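Local coordinates for pollen-specific leucine-rich repeat extensin-like protein 1 (Arabidopsis thaliana, PDB 6TME), which probably binds RALF peptides through its leucine-rich repeats, its extensin-like region helping to anchor the protein in the wall of growing pollen tubes, at residues 244-249 with 268-273. Numbering follows the deposited sequence.
Sequences NNLSGC and NGFVGS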
loop_
_atom_site.group_PDB
_atom_site.type_symbol
_atom_site.label_atom_id
_atom_site.label_comp_id
_atom_site.label_asym_id
_atom_site.label_seq_id
_atom_site.Cartn_x
_atom_site.Cartn_y
_atom_site.Cartn_z
ATOM N N ASN A 244 -8.191 8.241 -8.115
ATOM C CA ASN A 244 -9.465 7.823 -7.556
ATOM C C ASN A 244 -10.486 8.878 -7.977
ATOM O O ASN A 244 -10.276 9.660 -8.913
ATOM C CB ASN A 244 -9.368 7.644 -6.036
ATOM C CG ASN A 244 -8.774 6.303 -5.647
ATOM O OD1 ASN A 244 -9.425 5.262 -5.771
ATOM N ND2 ASN A 244 -7.530 6.320 -5.177
ATOM N N ASN A 245 -11.619 8.899 -7.290
ATOM C CA ASN A 245 -12.644 9.885 -7.574
ATOM C C ASN A 245 -12.964 10.660 -6.310
ATOM O O ASN A 245 -14.135 10.855 -5.968
ATOM C CB ASN A 245 -13.887 9.205 -8.143
ATOM C CG ASN A 245 -13.698 8.812 -9.590
ATOM O OD1 ASN A 245 -13.312 9.643 -10.430
ATOM N ND2 ASN A 245 -13.923 7.537 -9.891
ATOM N N LEU A 246 -11.922 11.075 -5.601
ATOM C CA LEU A 246 -12.095 11.878 -4.408
ATOM C C LEU A 246 -12.279 13.356 -4.788
ATOM O O LEU A 246 -11.894 13.809 -5.873
ATOM C CB LEU A 246 -10.894 11.700 -3.491
ATOM C CG LEU A 246 -10.564 10.282 -3.001
ATOM C CD1 LEU A 246 -9.155 10.275 -2.355
ATOM C CD2 LEU A 246 -11.608 9.759 -2.016
ATOM N N SER A 247 -12.856 14.114 -3.867
ATOM C CA SER A 247 -13.271 15.486 -4.143
ATOM C C SER A 247 -13.403 16.214 -2.816
ATOM O O SER A 247 -12.968 15.720 -1.767
ATOM C CB SER A 247 -14.586 15.509 -4.928
ATOM O OG SER A 247 -15.600 14.838 -4.185
ATOM N N GLY A 248 -14.013 17.386 -2.857
ATOM C CA GLY A 248 -14.007 18.246 -1.695
ATOM C C GLY A 248 -12.650 18.924 -1.555
ATOM O O GLY A 248 -11.751 18.805 -2.399
ATOM N N CYS A 249 -12.519 19.657 -0.460
ATOM C CA CYS A 249 -11.280 20.339 -0.137
ATOM C C CYS A 249 -10.392 19.435 0.701
ATOM O O CYS A 249 -10.875 18.549 1.406
ATOM C CB CYS A 249 -11.564 21.632 0.629
ATOM S SG CYS A 249 -12.591 22.812 -0.273
ATOM N N ASN A 268 -7.247 13.133 -8.883
ATOM C CA ASN A 268 -8.546 13.024 -8.246
ATOM C C ASN A 268 -9.382 14.208 -8.716
ATOM O O ASN A 268 -9.246 14.638 -9.865
ATOM C CB ASN A 268 -8.383 12.960 -6.723
ATOM C CG ASN A 268 -8.076 11.521 -6.233
ATOM O OD1 ASN A 268 -8.970 10.694 -6.132
ATOM N ND2 ASN A 268 -6.803 11.224 -5.984
ATOM N N GLY A 269 -10.234 14.745 -7.848
ATOM C CA GLY A 269 -11.088 15.849 -8.211
ATOM C C GLY A 269 -11.184 16.825 -7.060
ATOM O O GLY A 269 -12.258 17.367 -6.781
ATOM N N PHE A 270 -10.070 17.044 -6.369
ATOM C CA PHE A 270 -10.087 17.971 -5.251
ATOM C C PHE A 270 -10.268 19.410 -5.734
ATOM O O PHE A 270 -9.911 19.768 -6.858
ATOM C CB PHE A 270 -8.810 17.839 -4.441
ATOM C CG PHE A 270 -8.641 16.497 -3.802
ATOM C CD1 PHE A 270 -9.480 16.093 -2.763
ATOM C CD2 PHE A 270 -7.641 15.636 -4.230
ATOM C CE1 PHE A 270 -9.322 14.856 -2.173
ATOM C CE2 PHE A 270 -7.481 14.397 -3.641
ATOM C CZ PHE A 270 -8.318 14.002 -2.612
ATOM N N VAL A 271 -10.846 20.229 -4.864
ATOM C CA VAL A 271 -11.140 21.622 -5.139
ATOM C C VAL A 271 -10.642 22.453 -3.966
ATOM O O VAL A 271 -10.109 21.932 -2.989
ATOM C CB VAL A 271 -12.645 21.870 -5.373
ATOM C CG1 VAL A 271 -13.116 21.200 -6.659
ATOM C CG2 VAL A 271 -13.438 21.361 -4.177
ATOM N N GLY A 272 -10.831 23.760 -4.068
ATOM C CA GLY A 272 -10.354 24.640 -3.033
ATOM C C GLY A 272 -8.890 24.994 -3.190
ATOM O O GLY A 272 -8.224 24.717 -4.197
ATOM N N SER A 273 -8.393 25.642 -2.155
ATOM C CA SER A 273 -6.993 26.013 -2.059
ATOM C C SER A 273 -6.244 24.997 -1.217
ATOM O O SER A 273 -6.822 24.283 -0.399
ATOM C CB SER A 273 -6.836 27.410 -1.451
ATOM O OG SER A 273 -7.723 28.319 -2.065
#
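Short strands 245-247 and 269-271 run parallel, 6° between their directions and 4.6 Å apart at closest approach, joined by sparse backbone bonds. They are equivalent strands of successive turns of a plant-type leucine-rich repeat solenoid. Each segment carries the asparagine of its repeat, and these form part of the asparagine run along the solenoid.

Asn268 reaches across with its amide oxygen. Leu246 N donates to Asn268 OD1 at 3.0 Å, nearly straight (165°), with the donor a little off the plane of the Asn268 carbonyl. Asn244 N adds a weak, bent bond to the same oxygen. Asn268 CG lies beside its own backbone N, which brings the amide alongside the neighbouring turn. Asn268 ND2 donates to Phe241 O and, weakly, to Ala265 O. Asn244 ND2 is bonded to Phe217 O and to Phe241 O as well, so both amides help hold the loop after strand 238-240.

Leu246 and Phe270 lie side by side and point the same way. Phe270 CZ meets Leu246 CB obliquely at 3.6 Å and also approaches Leu246 CD1. Phe241 and Ile203 pack on Leu246, while Phe294 and Ile226 pack on Phe270.

Gly248 and Gly272 adopt positive phi, where a side chain would press on the preceding carbonyl oxygen. Cys249 SG, in a disulfide with Cys364, passes Gly272 CA at 4.0 Å. This ties the turn to the C-terminal tail. Val271 N donates to Gly248 O at 3.0 Å, from 43° out of the carbonyl plane. That same oxygen sits at the edge of the Phe270 ring, 3.6 Å from Phe270 CD1.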